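Probable sugar kinase (Clostridium perfringens, PDB 3KZH) is probably a carbohydrate kinase of the pfkB (ribokinase) family, transferring a phosphate group to a sugar, and holds a beta-D-glucopyranose molecule in this crystal. Local coordinates at residues 17-22 with 98-103; 251-256 with 291-296. One frame throughout, in Å; residues are numbered along the deposited sequence.

A ribokinase-like subunit illustrates how one chain can build both a beta-sheet lid and, in the large domain, a pocket that holds a glucose molecule in this crystal. Interaction 1 joins two parallel strands of the lid, and that sheet also meets the second subunit. Interaction 2 lies in the large domain, where residues 251-256 lead into helix 255-268 and Gly256 touches the bound glucose. The centres of the two contacts are about 18 Å apart and their nearest atoms about 7 Å, so they do not touch. Lys38 of strand 32-42 relates them: its backbone is hydrogen-bonded to Phe20 of interaction 1, while its NZ forms a long, weak ion pair with Glu292 of interaction 2.

Interaction 1. Residues 17-22 with 98-103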
ATOM      1  N   VAL A  17      -3.785  -1.104  -8.326  1.00 27.87           N
ATOM      2  CA  VAL A  17      -3.800  -0.419  -7.034  1.00 27.24           C
ATOM      3  C   VAL A  17      -3.627   1.071  -7.360  1.00 26.14           C
ATOM      4  O   VAL A  17      -2.625   1.453  -7.948  1.00 27.92           O
ATOM      5  CB  VAL A  17      -2.650  -0.877  -6.074  1.00 27.23           C
ATOM      6  CG1 VAL A  17      -2.668  -0.049  -4.780  1.00 27.48           C
ATOM      7  CG2 VAL A  17      -2.797  -2.342  -5.710  1.00 25.65           C
ATOM      8  N   ASP A  18      -4.627   1.887  -7.035  1.00 24.37           N
ATOM      9  CA  ASP A  18      -4.573   3.335  -7.259  1.00 25.81           C
ATOM     10  C   ASP A  18      -4.075   4.065  -6.003  1.00 24.93           C
ATOM     11  O   ASP A  18      -4.543   3.794  -4.899  1.00 23.50           O
ATOM     12  CB  ASP A  18      -5.953   3.879  -7.632  1.00 27.23           C
ATOM     13  CG  ASP A  18      -6.391   3.492  -9.034  1.00 29.31           C
ATOM     14  OD1 ASP A  18      -5.570   3.537  -9.968  1.00 29.86           O
ATOM     15  OD2 ASP A  18      -7.585   3.176  -9.209  1.00 30.61           O
ATOM     16  N   VAL A  19      -3.070   4.926  -6.171  1.00 25.28           N
ATOM     17  CA  VAL A  19      -2.500   5.722  -5.069  1.00 25.30           C
ATOM     18  C   VAL A  19      -2.648   7.198  -5.460  1.00 25.25           C
ATOM     19  O   VAL A  19      -1.940   7.697  -6.334  1.00 24.30           O
ATOM     20  CB  VAL A  19      -1.001   5.370  -4.784  1.00 25.05           C
ATOM     21  CG1 VAL A  19      -0.541   6.034  -3.486  1.00 21.12           C
ATOM     22  CG2 VAL A  19      -0.793   3.855  -4.677  1.00 23.03           C
ATOM     23  N   PHE A  20      -3.597   7.871  -4.822  1.00 26.75           N
ATOM     24  CA  PHE A  20      -3.905   9.268  -5.107  1.00 30.35           C
ATOM     25  C   PHE A  20      -3.508  10.246  -4.005  1.00 31.49           C
ATOM     26  O   PHE A  20      -3.845  10.045  -2.838  1.00 31.29           O
ATOM     27  CB  PHE A  20      -5.406   9.433  -5.373  1.00 33.87           C
ATOM     28  CG  PHE A  20      -5.878   8.869  -6.685  1.00 38.31           C
ATOM     29  CD1 PHE A  20      -5.447   9.421  -7.906  1.00 40.02           C
ATOM     30  CD2 PHE A  20      -6.823   7.820  -6.706  1.00 41.75           C
ATOM     31  CE1 PHE A  20      -5.951   8.941  -9.152  1.00 41.64           C
ATOM     32  CE2 PHE A  20      -7.342   7.324  -7.944  1.00 42.46           C
ATOM     33  CZ  PHE A  20      -6.901   7.891  -9.170  1.00 41.98           C
ATOM     34  N   GLY A  21      -2.819  11.315  -4.396  1.00 30.88           N
ATOM     35  CA  GLY A  21      -2.411  12.350  -3.459  1.00 31.48           C
ATOM     36  C   GLY A  21      -3.169  13.627  -3.749  1.00 31.19           C
ATOM     37  O   GLY A  21      -2.990  14.220  -4.810  1.00 29.58           O
ATOM     38  N   PHE A  22      -4.046  14.021  -2.826  1.00 31.57           N
ATOM     39  CA  PHE A  22      -4.861  15.231  -2.966  1.00 33.76           C
ATOM     40  C   PHE A  22      -4.217  16.382  -2.199  1.00 33.59           C
ATOM     41  O   PHE A  22      -4.042  16.281  -0.986  1.00 34.34           O
ATOM     42  CB  PHE A  22      -6.278  15.003  -2.408  1.00 33.50           C
ATOM     43  CG  PHE A  22      -7.047  13.906  -3.097  1.00 36.26           C
ATOM     44  CD1 PHE A  22      -7.956  14.208  -4.133  1.00 36.91           C
ATOM     45  CD2 PHE A  22      -6.882  12.558  -2.707  1.00 34.91           C
ATOM     46  CE1 PHE A  22      -8.698  13.175  -4.784  1.00 34.92           C
ATOM     47  CE2 PHE A  22      -7.615  11.522  -3.346  1.00 34.80           C
ATOM     48  CZ  PHE A  22      -8.525  11.833  -4.388  1.00 33.33           C
ATOM     49  N   THR A  98       0.005  -0.431 -10.912  1.00 35.86           N
ATOM     50  CA  THR A  98      -0.224   0.687 -10.006  1.00 35.79           C
ATOM     51  C   THR A  98      -0.292   2.008 -10.748  1.00 34.78           C
ATOM     52  O   THR A  98       0.437   2.231 -11.711  1.00 35.10           O
ATOM     53  CB  THR A  98       0.907   0.757  -8.933  1.00 36.46           C
ATOM     54  OG1 THR A  98       1.020  -0.513  -8.281  1.00 34.30           O
ATOM     55  CG2 THR A  98       0.630   1.840  -7.868  1.00 36.87           C
ATOM     56  N   TYR A  99      -1.196   2.864 -10.295  1.00 34.30           N
ATOM     57  CA  TYR A  99      -1.354   4.190 -10.864  1.00 35.83           C
ATOM     58  C   TYR A  99      -1.184   5.201  -9.727  1.00 35.99           C
ATOM     59  O   TYR A  99      -2.033   5.305  -8.840  1.00 34.29           O
ATOM     60  CB  TYR A  99      -2.717   4.337 -11.551  1.00 36.29           C
ATOM     61  CG  TYR A  99      -2.936   5.675 -12.225  1.00 37.31           C
ATOM     62  CD1 TYR A  99      -2.196   6.041 -13.370  1.00 38.22           C
ATOM     63  CD2 TYR A  99      -3.879   6.592 -11.712  1.00 38.89           C
ATOM     64  CE1 TYR A  99      -2.392   7.311 -13.996  1.00 40.15           C
ATOM     65  CE2 TYR A  99      -4.085   7.856 -12.323  1.00 40.99           C
ATOM     66  CZ  TYR A  99      -3.338   8.205 -13.461  1.00 40.74           C
ATOM     67  OH  TYR A  99      -3.540   9.432 -14.051  1.00 42.59           O
ATOM     68  N   LEU A 100      -0.048   5.895  -9.749  1.00 36.60           N
ATOM     69  CA  LEU A 100       0.289   6.911  -8.756  1.00 37.05           C
ATOM     70  C   LEU A 100       0.007   8.296  -9.339  1.00 35.58           C
ATOM     71  O   LEU A 100       0.637   8.690 -10.307  1.00 35.72           O
ATOM     72  CB  LEU A 100       1.763   6.767  -8.350  1.00 38.80           C
ATOM     73  CG  LEU A 100       2.479   7.802  -7.469  1.00 40.43           C
ATOM     74  CD1 LEU A 100       1.777   7.992  -6.126  1.00 42.18           C
ATOM     75  CD2 LEU A 100       3.904   7.344  -7.257  1.00 38.41           C
ATOM     76  N   ALA A 101      -0.943   9.019  -8.750  1.00 34.86           N
ATOM     77  CA  ALA A 101      -1.290  10.356  -9.229  1.00 33.78           C
ATOM     78  C   ALA A 101      -1.401  11.415  -8.160  1.00 33.28           C
ATOM     79  O   ALA A 101      -1.945  11.175  -7.087  1.00 31.21           O
ATOM     80  CB  ALA A 101      -2.573  10.325 -10.029  1.00 32.06           C
ATOM     81  N   ILE A 102      -0.894  12.603  -8.480  1.00 33.46           N
ATOM     82  CA  ILE A 102      -0.948  13.747  -7.576  1.00 34.03           C
ATOM     83  C   ILE A 102      -1.918  14.778  -8.160  1.00 36.02           C
ATOM     84  O   ILE A 102      -1.779  15.194  -9.312  1.00 35.98           O
ATOM     85  CB  ILE A 102       0.479  14.332  -7.304  1.00 31.47           C
ATOM     86  CG1 ILE A 102       1.246  13.358  -6.401  1.00 29.88           C
ATOM     87  CG2 ILE A 102       0.399  15.725  -6.657  1.00 30.16           C
ATOM     88  CD1 ILE A 102       2.706  13.620  -6.261  1.00 27.35           C
ATOM     89  N   LEU A 103      -2.934  15.117  -7.368  1.00 37.38           N
ATOM     90  CA  LEU A 103      -3.957  16.088  -7.748  1.00 40.27           C
ATOM     91  C   LEU A 103      -3.742  17.415  -7.020  1.00 42.08           C
ATOM     92  O   LEU A 103      -3.190  17.436  -5.912  1.00 41.25           O
ATOM     93  CB  LEU A 103      -5.371  15.566  -7.433  1.00 40.22           C
ATOM     94  CG  LEU A 103      -5.932  14.198  -7.858  1.00 41.01           C
ATOM     95  CD1 LEU A 103      -5.574  13.850  -9.283  1.00 39.43           C
ATOM     96  CD2 LEU A 103      -5.419  13.120  -6.931  1.00 43.11           C
TER
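Leu103 CD2 sits over one face of the Phe22 ring, 4.0 Å from its centroid and only 15° off the ring normal, a CH-pi contact between side chains that run the same way. The same methyl reaches Phe20, whose ring is met obliquely by Ala101 and Tyr99 as well: Phe20 CD1 is 3.7 Å from Ala101 CB, and Phe20 CE1 is 3.8 Å from Tyr99 CE2. The Tyr99 ring receives Phe20 CE1 and Asp18 OD1 at its edge. With CG anti to the backbone N (chi1 -177°), this ring rises beside Asp18, whose carboxylate stands nearly perpendicular to it, the planes 84° apart; Asp18 OD1 comes within 3.4 Å of Tyr99 CB. Across the other face of the sheet, Val19 CG1 meets Leu100 CD1 at 4.0 Å.

Between the two layers runs a parallel pairing in strict register, Val17 opposite Thr98 through Phe22 opposite Leu103. Five backbone hydrogen bonds zigzag between the strands, from Tyr99 N to Val17 O (3.1 Å) up to Leu103 N to Gly21 O (2.7 Å).

These are the central strands of the four-stranded lid, with strand 32-42 beyond 16-23 and strand 109-115 beyond 98-103. Val17, Val19 and Thr98 pack on His70 of helix 69-81, and Val19, together with Leu100 and Ile102, meets the second subunit, consistent with the lid-to-lid dimer of ribokinase relatives.

Interaction 2. Residues 251-256 with 291-296; sequences NVTGAG and EETIHP
Thr253 and Thr293 lie side by side and point the same way, their methyls meeting just before the Gly-Ala-Gly of the pfkB signature (Gly254 to Gly256), where the chain passes the loop after helix 273-288. Thr253 CG2 and Thr293 CG2 are 3.9 Å apart, and Thr293 CG2 also lies 3.7 Å from the backbone Thr253 O. At the other end of the contact Asn251 points toward the loop. Its CG is anti to the backbone N (chi1 177°), which brings the amide up to the Glu291 carbonyl and leaves Asn251 ND2 3.2 Å from Glu291 O. The other amide atom, OD1, accepts a weak hydrogen bond from Thr253 OG1.

After Asn251 the backbone makes a type II turn from Val252 to Ala255, closed by a hydrogen bond from Ala255 N to Val252 O (3.0 Å). Gly254, with a positive phi of 97°, is the N-cap of helix 255-268, its CA 4.7 Å from Thr293 CA. In ribokinase relatives the amides at this helix start form an anion hole for the transferred phosphate, a role that is likely here, and Gly256 touches the glucose. A water accepts from Asn251 ND2 at 3.3 Å; its 2.5 Å approach to Glu292 O is so short that this second bond is doubtful.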
ATOM      1  N   ASN A 251     -21.892   8.763  -8.169  1.00 43.08           N
ATOM      2  CA  ASN A 251     -20.764   8.373  -9.012  1.00 41.98           C
ATOM      3  C   ASN A 251     -21.139   7.115  -9.794  1.00 41.01           C
ATOM      4  O   ASN A 251     -21.570   6.119  -9.212  1.00 39.30           O
ATOM      5  CB  ASN A 251     -19.506   8.134  -8.162  1.00 43.49           C
ATOM      6  CG  ASN A 251     -18.314   7.657  -8.988  1.00 45.49           C
ATOM      7  OD1 ASN A 251     -17.986   8.241 -10.018  1.00 43.07           O
ATOM      8  ND2 ASN A 251     -17.682   6.566  -8.548  1.00 47.40           N
ATOM      9  N   VAL A 252     -20.918   7.167 -11.107  1.00 40.85           N
ATOM     10  CA  VAL A 252     -21.234   6.074 -12.033  1.00 41.68           C
ATOM     11  C   VAL A 252     -20.136   5.006 -12.162  1.00 40.82           C
ATOM     12  O   VAL A 252     -20.439   3.848 -12.450  1.00 40.42           O
ATOM     13  CB  VAL A 252     -21.608   6.635 -13.445  1.00 42.24           C
ATOM     14  CG1 VAL A 252     -22.254   5.562 -14.318  1.00 45.52           C
ATOM     15  CG2 VAL A 252     -22.573   7.798 -13.310  1.00 45.65           C
ATOM     16  N   THR A 253     -18.880   5.387 -11.922  1.00 41.22           N
ATOM     17  CA  THR A 253     -17.721   4.478 -12.011  1.00 41.48           C
ATOM     18  C   THR A 253     -17.883   3.237 -11.110  1.00 39.82           C
ATOM     19  O   THR A 253     -18.062   3.355  -9.895  1.00 37.94           O
ATOM     20  CB  THR A 253     -16.384   5.225 -11.670  1.00 42.95           C
ATOM     21  OG1 THR A 253     -16.306   6.448 -12.418  1.00 45.04           O
ATOM     22  CG2 THR A 253     -15.160   4.368 -12.014  1.00 43.55           C
ATOM     23  N   GLY A 254     -17.907   2.065 -11.746  1.00 38.39           N
ATOM     24  CA  GLY A 254     -18.063   0.810 -11.029  1.00 35.01           C
ATOM     25  C   GLY A 254     -19.475   0.250 -10.983  1.00 32.19           C
ATOM     26  O   GLY A 254     -19.678  -0.820 -10.415  1.00 33.11           O
ATOM     27  N   ALA A 255     -20.444   0.960 -11.568  1.00 28.72           N
ATOM     28  CA  ALA A 255     -21.847   0.526 -11.583  1.00 26.42           C
ATOM     29  C   ALA A 255     -22.101  -0.652 -12.520  1.00 23.54           C
ATOM     30  O   ALA A 255     -22.804  -1.597 -12.155  1.00 19.78           O
ATOM     31  CB  ALA A 255     -22.763   1.688 -11.937  1.00 27.87           C
ATOM     32  N   GLY A 256     -21.517  -0.584 -13.717  1.00 21.69           N
ATOM     33  CA  GLY A 256     -21.638  -1.643 -14.703  1.00 20.87           C
ATOM     34  C   GLY A 256     -20.872  -2.891 -14.293  1.00 20.82           C
ATOM     35  O   GLY A 256     -21.201  -3.997 -14.736  1.00 20.57           O
ATOM     36  N   GLU A 291     -20.144   7.214  -3.425  1.00 46.11           N
ATOM     37  CA  GLU A 291     -19.032   7.926  -4.063  1.00 47.42           C
ATOM     38  C   GLU A 291     -17.911   6.988  -4.497  1.00 46.27           C
ATOM     39  O   GLU A 291     -17.204   7.257  -5.473  1.00 46.78           O
ATOM     40  CB  GLU A 291     -18.462   9.003  -3.129  1.00 50.69           C
ATOM     41  CG  GLU A 291     -19.270  10.303  -3.048  1.00 55.61           C
ATOM     42  CD  GLU A 291     -19.211  11.165  -4.319  1.00 57.65           C
ATOM     43  OE1 GLU A 291     -18.159  11.190  -5.005  1.00 56.85           O
ATOM     44  OE2 GLU A 291     -20.228  11.834  -4.621  1.00 58.45           O
ATOM     45  N   GLU A 292     -17.748   5.895  -3.755  1.00 45.45           N
ATOM     46  CA  GLU A 292     -16.731   4.899  -4.061  1.00 46.02           C
ATOM     47  C   GLU A 292     -17.228   3.900  -5.106  1.00 45.02           C
ATOM     48  O   GLU A 292     -18.435   3.721  -5.293  1.00 42.03           O
ATOM     49  CB  GLU A 292     -16.275   4.170  -2.788  1.00 48.51           C
ATOM     50  CG  GLU A 292     -15.600   5.058  -1.729  1.00 53.04           C
ATOM     51  CD  GLU A 292     -14.323   5.740  -2.214  1.00 55.78           C
ATOM     52  OE1 GLU A 292     -13.412   5.043  -2.711  1.00 57.28           O
ATOM     53  OE2 GLU A 292     -14.227   6.978  -2.091  1.00 57.57           O
ATOM     54  N   THR A 293     -16.270   3.256  -5.771  1.00 45.41           N
ATOM     55  CA  THR A 293     -16.516   2.264  -6.817  1.00 45.00           C
ATOM     56  C   THR A 293     -17.219   0.994  -6.332  1.00 43.90           C
ATOM     57  O   THR A 293     -17.800   0.270  -7.134  1.00 43.67           O
ATOM     58  CB  THR A 293     -15.201   1.886  -7.537  1.00 46.34           C
ATOM     59  OG1 THR A 293     -14.187   1.590  -6.566  1.00 46.25           O
ATOM     60  CG2 THR A 293     -14.726   3.032  -8.422  1.00 44.11           C
ATOM     61  N   ILE A 294     -17.093   0.698  -5.038  1.00 43.37           N
ATOM     62  CA  ILE A 294     -17.730  -0.462  -4.395  1.00 43.29           C
ATOM     63  C   ILE A 294     -18.291   0.026  -3.055  1.00 41.16           C
ATOM     64  O   ILE A 294     -17.585   0.694  -2.297  1.00 41.21           O
ATOM     65  CB  ILE A 294     -16.720  -1.657  -4.140  1.00 44.56           C
ATOM     66  CG1 ILE A 294     -16.380  -2.367  -5.454  1.00 46.99           C
ATOM     67  CG2 ILE A 294     -17.333  -2.732  -3.219  1.00 45.00           C
ATOM     68  CD1 ILE A 294     -14.919  -2.610  -5.652  1.00 47.90           C
ATOM     69  N   HIS A 295     -19.556  -0.299  -2.780  1.00 38.48           N
ATOM     70  CA  HIS A 295     -20.199   0.081  -1.521  1.00 38.50           C
ATOM     71  C   HIS A 295     -19.643  -0.839  -0.426  1.00 37.93           C
ATOM     72  O   HIS A 295     -19.758  -2.066  -0.530  1.00 35.16           O
ATOM     73  CB  HIS A 295     -21.722  -0.054  -1.604  1.00 37.33           C
ATOM     74  CG  HIS A 295     -22.459   0.697  -0.531  1.00 39.49           C
ATOM     75  ND1 HIS A 295     -22.168   0.560   0.810  1.00 41.73           N
ATOM     76  CD2 HIS A 295     -23.460   1.601  -0.609  1.00 42.02           C
ATOM     77  CE1 HIS A 295     -22.960   1.353   1.511  1.00 41.63           C
ATOM     78  NE2 HIS A 295     -23.754   1.995   0.677  1.00 43.07           N
ATOM     79  N   PRO A 296     -19.029  -0.255   0.632  1.00 38.03           N
ATOM     80  CA  PRO A 296     -18.438  -0.990   1.760  1.00 37.89           C
ATOM     81  C   PRO A 296     -19.356  -1.968   2.486  1.00 36.05           C
ATOM     82  O   PRO A 296     -18.892  -2.989   2.990  1.00 35.34           O
ATOM     83  CB  PRO A 296     -18.003   0.132   2.704  1.00 38.41           C
ATOM     84  CG  PRO A 296     -17.686   1.242   1.787  1.00 40.02           C
ATOM     85  CD  PRO A 296     -18.853   1.197   0.846  1.00 38.47           C
TER
HETATM   86  O   HOH W   1     -19.913   4.735  -6.994  1.00 38.20           O